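Local coordinates for glutaredoxin family protein (Xanthomonas campestris, PDB 1TTZ), which is of unproven function but, as a small thioredoxin-fold member of the glutaredoxin family, probably takes part in thiol-disulfide exchange, at residues 7-12 against 31-36; 3-8 against 16-21. All coordinates share one frame; numbering follows the deposited sequence.

Contact 1 of 2, residues 7-12 against 31-36; sequences QRDDCH and SVFIDD
Gln7 and Phe33 run side by side and point the same way, the amide of one laid along the ring of the other with their planes 26° apart. The closest atoms are Gln7 CG and Phe33 CE1, 3.4 Å apart, and the touch is oblique. With CG lodged between its own backbone N and carbonyl carbon (chi1 61°) and the chain extended beyond, Gln7 carries its amide past the ring to Ser31, where NE2 reaches OG at 2.7 Å in a bent, weak hydrogen bond (127°).

Beneath these side chains the ends of strands 3-7 and 29-33 pair in parallel, the neighbouring strands of a thioredoxin-like beta-alpha-beta unit. Gln7 N donates to Val32 O at 3.1 Å, and Ile34 N returns a bond to Gln7 O at 3.0 Å, so Gln7 is gripped through both of its backbone polar atoms. The chain then leaves the sheet for the loop that leads to Cys11, the N-cap of helix 12-23.

Asp35 holds that departure: the syn lone pair of its OD2 accepts Asp9 N at 2.8 Å. The same oxygen lies 3.1 Å from Asp9 OD2, and the planes of the two carboxylates are nearly parallel although the side chains cross at about a right angle; this crowding of like charge may favour protonation of one of them. Asp35 OD1 stands at the edge of the Arg8 guanidinium, but the ion pair to NH1 is long at 3.9 Å. Arg8 has closer partners in Glu41, by a salt bridge from NH1, and in the Gly45 carbonyl, by a hydrogen bond from NH2, while Ile34 CD1 packs over one guanidinium face, 3.8 Å from Arg8 NH2.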
# COMPACT_ATOMS: atom_id res chain seq x y z
N GLN A 7 -4.82 -1.10 4.08
CA GLN A 7 -4.58 -2.40 4.67
C GLN A 7 -5.71 -2.79 5.60
O GLN A 7 -6.65 -2.02 5.81
CB GLN A 7 -3.24 -2.42 5.42
CG GLN A 7 -3.12 -1.45 6.59
CD GLN A 7 -1.78 -1.57 7.31
OE1 GLN A 7 -1.38 -2.66 7.74
NE2 GLN A 7 -1.08 -0.45 7.45
N ARG A 8 -5.65 -4.01 6.12
CA ARG A 8 -6.66 -4.48 7.05
C ARG A 8 -5.92 -4.96 8.29
O ARG A 8 -4.74 -5.28 8.22
CB ARG A 8 -7.48 -5.64 6.45
CG ARG A 8 -6.67 -6.91 6.24
CD ARG A 8 -7.54 -8.15 6.07
NE ARG A 8 -8.27 -8.20 4.81
CZ ARG A 8 -9.49 -7.68 4.62
NH1 ARG A 8 -10.11 -7.07 5.62
NH2 ARG A 8 -10.07 -7.78 3.43
N ASP A 9 -6.62 -4.99 9.42
CA ASP A 9 -6.00 -5.45 10.66
C ASP A 9 -5.74 -6.95 10.64
O ASP A 9 -6.45 -7.70 9.98
CB ASP A 9 -6.89 -5.10 11.86
CG ASP A 9 -6.85 -3.63 12.21
OD1 ASP A 9 -5.75 -3.12 12.51
OD2 ASP A 9 -7.92 -2.98 12.19
N ASP A 10 -4.71 -7.37 11.38
CA ASP A 10 -4.34 -8.77 11.47
C ASP A 10 -4.11 -9.38 10.08
O ASP A 10 -4.90 -10.21 9.62
CB ASP A 10 -5.41 -9.56 12.23
CG ASP A 10 -4.97 -10.97 12.58
OD1 ASP A 10 -3.87 -11.11 13.15
OD2 ASP A 10 -5.72 -11.93 12.29
N CYS A 11 -3.04 -8.96 9.42
CA CYS A 11 -2.69 -9.47 8.10
C CYS A 11 -1.18 -9.43 7.90
O CYS A 11 -0.57 -8.36 7.90
CB CYS A 11 -3.37 -8.66 7.00
SG CYS A 11 -2.94 -9.20 5.33
N HIS A 12 -0.58 -10.60 7.75
CA HIS A 12 0.86 -10.72 7.54
C HIS A 12 1.31 -10.01 6.26
O HIS A 12 2.40 -9.43 6.22
CB HIS A 12 1.25 -12.19 7.49
CG HIS A 12 2.70 -12.42 7.16
ND1 HIS A 12 3.72 -12.05 8.01
CD2 HIS A 12 3.29 -12.96 6.07
CE1 HIS A 12 4.88 -12.36 7.45
NE2 HIS A 12 4.64 -12.91 6.27
N SER A 31 -1.59 5.04 6.86
CA SER A 31 -2.42 3.85 6.72
C SER A 31 -3.91 4.16 6.83
O SER A 31 -4.32 5.00 7.63
CB SER A 31 -2.07 2.82 7.79
OG SER A 31 -0.83 2.20 7.52
N VAL A 32 -4.70 3.48 6.01
CA VAL A 32 -6.14 3.61 6.04
C VAL A 32 -6.61 2.16 6.13
O VAL A 32 -6.38 1.37 5.22
CB VAL A 32 -6.70 4.25 4.75
CG1 VAL A 32 -8.23 4.19 4.77
CG2 VAL A 32 -6.27 5.69 4.66
N PHE A 33 -7.23 1.82 7.25
CA PHE A 33 -7.74 0.47 7.47
C PHE A 33 -9.15 0.33 6.94
O PHE A 33 -10.05 1.06 7.33
CB PHE A 33 -7.68 0.15 8.96
CG PHE A 33 -6.29 0.02 9.47
CD1 PHE A 33 -5.61 -1.19 9.37
CD2 PHE A 33 -5.63 1.13 10.01
CE1 PHE A 33 -4.28 -1.30 9.79
CE2 PHE A 33 -4.29 1.03 10.43
CZ PHE A 33 -3.62 -0.19 10.32
N ILE A 34 -9.34 -0.64 6.04
CA ILE A 34 -10.62 -0.88 5.38
C ILE A 34 -11.64 -1.65 6.20
O ILE A 34 -12.83 -1.64 5.88
CB ILE A 34 -10.40 -1.65 4.07
CG1 ILE A 34 -9.89 -3.06 4.38
CG2 ILE A 34 -9.36 -0.94 3.20
CD1 ILE A 34 -9.82 -4.00 3.19
N ASP A 35 -11.18 -2.31 7.25
CA ASP A 35 -12.03 -3.13 8.10
C ASP A 35 -13.46 -2.65 8.34
O ASP A 35 -14.41 -3.38 8.05
CB ASP A 35 -11.32 -3.36 9.44
CG ASP A 35 -10.03 -4.13 9.27
OD1 ASP A 35 -10.09 -5.36 9.07
OD2 ASP A 35 -8.95 -3.50 9.31
N ASP A 36 -13.62 -1.44 8.85
CA ASP A 36 -14.97 -0.95 9.13
C ASP A 36 -15.53 0.03 8.12
O ASP A 36 -16.25 0.96 8.49
CB ASP A 36 -15.00 -0.35 10.53
CG ASP A 36 -14.58 -1.35 11.59
OD1 ASP A 36 -15.29 -2.37 11.75
OD2 ASP A 36 -13.55 -1.12 12.27

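Contact 2 of 2, residues 3-8 against 16-21; sequences LTLYQR and QAVEAL
This is a buried apolar contact between a strand and the helix packed on its sheet, near the centre of the chain and within the beta-alpha-beta unit formed by strand 3-7, helix 12-23 and strand 29-33. Strand and helix segments run nearly antiparallel, at 162°, with their axes 10.3 Å apart, a separation bridged by side chains alone.

Leu5 is the hub. Its CG lies anti to the backbone N (chi1 174°), and the fork at CG, turned by chi2 of 71°, sends the two methyls to different places on the helix. CD1 meets Ala17 CB at 4.1 Å, whereas CD2 is 4.0 Å from Val18 CG2, the two side chains crossing at about a right angle. That same CD2 also approaches Leu21 CD1, at 4.1 Å, so one branch of Leu5 is shared between successive turns of the helix. Toward the start of the strand, Leu3 CD1 touches the other methyl of Leu21, CD2, at 3.8 Å in a slanting approach. Leu51 of strand 50-52 packs against Leu3, Leu5 and Leu21, and Leu68 of helix 65-73 reaches Leu21, extending the core beyond this pair of elements.

At the far end of the strand, the amide of Gln7 merely comes near Val18 CG2. With methyl groups making the principal contacts, the helix is probably seated on the sheet by shape and by exclusion of water, rather than by directional bonds.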
# COMPACT_ATOMS: atom_id res chain seq x y z
N LEU A 3 2.25 8.74 0.82
CA LEU A 3 1.53 7.64 0.19
C LEU A 3 0.38 7.23 1.10
O LEU A 3 0.33 7.61 2.26
CB LEU A 3 2.47 6.44 0.01
CG LEU A 3 3.71 6.70 -0.85
CD1 LEU A 3 4.62 5.48 -0.79
CD2 LEU A 3 3.30 7.00 -2.28
N THR A 4 -0.56 6.47 0.54
CA THR A 4 -1.69 5.97 1.32
C THR A 4 -1.59 4.46 1.24
O THR A 4 -1.59 3.89 0.15
CB THR A 4 -3.05 6.39 0.73
OG1 THR A 4 -3.10 7.82 0.59
CG2 THR A 4 -4.18 5.94 1.63
N LEU A 5 -1.47 3.80 2.39
CA LEU A 5 -1.39 2.35 2.40
C LEU A 5 -2.71 1.78 2.88
O LEU A 5 -3.05 1.88 4.06
CB LEU A 5 -0.27 1.86 3.32
CG LEU A 5 -0.24 0.32 3.47
CD1 LEU A 5 0.23 -0.31 2.16
CD2 LEU A 5 0.67 -0.10 4.62
N TYR A 6 -3.48 1.20 1.97
CA TYR A 6 -4.73 0.59 2.35
C TYR A 6 -4.40 -0.81 2.86
O TYR A 6 -3.74 -1.59 2.17
CB TYR A 6 -5.70 0.52 1.16
CG TYR A 6 -6.20 1.87 0.73
CD1 TYR A 6 -5.61 2.54 -0.35
CD2 TYR A 6 -7.23 2.50 1.41
CE1 TYR A 6 -6.05 3.82 -0.73
CE2 TYR A 6 -7.68 3.77 1.03
CZ TYR A 6 -7.09 4.42 -0.04
OH TYR A 6 -7.54 5.66 -0.42
N GLN A 7 -4.82 -1.10 4.08
CA GLN A 7 -4.58 -2.40 4.67
C GLN A 7 -5.71 -2.79 5.60
O GLN A 7 -6.65 -2.02 5.81
CB GLN A 7 -3.24 -2.42 5.42
CG GLN A 7 -3.12 -1.45 6.59
CD GLN A 7 -1.78 -1.57 7.31
OE1 GLN A 7 -1.38 -2.66 7.74
NE2 GLN A 7 -1.08 -0.45 7.45
N ARG A 8 -5.65 -4.01 6.12
CA ARG A 8 -6.66 -4.48 7.05
C ARG A 8 -5.92 -4.96 8.29
O ARG A 8 -4.74 -5.28 8.22
CB ARG A 8 -7.48 -5.64 6.45
CG ARG A 8 -6.67 -6.91 6.24
CD ARG A 8 -7.54 -8.15 6.07
NE ARG A 8 -8.27 -8.20 4.81
CZ ARG A 8 -9.49 -7.68 4.62
NH1 ARG A 8 -10.11 -7.07 5.62
NH2 ARG A 8 -10.07 -7.78 3.43
N GLN A 16 4.02 -6.92 5.90
CA GLN A 16 5.15 -7.00 4.97
C GLN A 16 5.22 -5.75 4.09
O GLN A 16 6.31 -5.32 3.72
CB GLN A 16 5.04 -8.23 4.08
CG GLN A 16 5.17 -9.56 4.79
CD GLN A 16 5.08 -10.73 3.83
OE1 GLN A 16 6.08 -11.15 3.25
NE2 GLN A 16 3.87 -11.24 3.63
N ALA A 17 4.07 -5.18 3.76
CA ALA A 17 4.04 -3.98 2.93
C ALA A 17 4.69 -2.86 3.75
O ALA A 17 5.45 -2.06 3.23
CB ALA A 17 2.61 -3.60 2.59
N VAL A 18 4.38 -2.83 5.04
CA VAL A 18 4.95 -1.82 5.91
C VAL A 18 6.49 -1.89 5.87
O VAL A 18 7.16 -0.86 5.82
CB VAL A 18 4.46 -2.01 7.37
CG1 VAL A 18 5.16 -1.01 8.29
CG2 VAL A 18 2.95 -1.82 7.43
N GLU A 19 7.03 -3.11 5.89
CA GLU A 19 8.48 -3.28 5.85
C GLU A 19 9.04 -2.90 4.48
O GLU A 19 10.16 -2.38 4.39
CB GLU A 19 8.86 -4.73 6.17
CG GLU A 19 8.31 -5.23 7.49
CD GLU A 19 9.05 -6.44 8.03
OE1 GLU A 19 9.35 -7.38 7.25
OE2 GLU A 19 9.34 -6.47 9.25
N ALA A 20 8.27 -3.15 3.43
CA ALA A 20 8.70 -2.80 2.08
C ALA A 20 8.84 -1.28 1.98
O ALA A 20 9.74 -0.78 1.32
CB ALA A 20 7.69 -3.31 1.06
N LEU A 21 7.93 -0.56 2.63
CA LEU A 21 7.98 0.90 2.62
C LEU A 21 9.24 1.40 3.30
O LEU A 21 9.82 2.39 2.89
CB LEU A 21 6.74 1.47 3.32
CG LEU A 21 5.48 1.35 2.45
CD1 LEU A 21 4.24 1.36 3.31
CD2 LEU A 21 5.47 2.48 1.43

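Strand 3-7 serves both contacts: its edge pairs with strand 29-33 in contact 1, while side chains from one face meet helix 12-23 in contact 2. The two centres are 10 Å apart, yet the backbones join directly, Val32 N lying 3.0 Å from Leu5 O in a probable hydrogen bond. Between them, Thr4 CG2 packs on Val32 CG2 at 3.7 Å, on the side of the sheet away from the helix. Gln7 belongs to both contacts, and its side chain also touches Cys11 and Cys14, free thiols of a CxxC at the helix start that probably forms the redox site, as in thioredoxin-fold relatives. Together the contacts frame the loop carrying Cys11 with sheet pairing and helix packing.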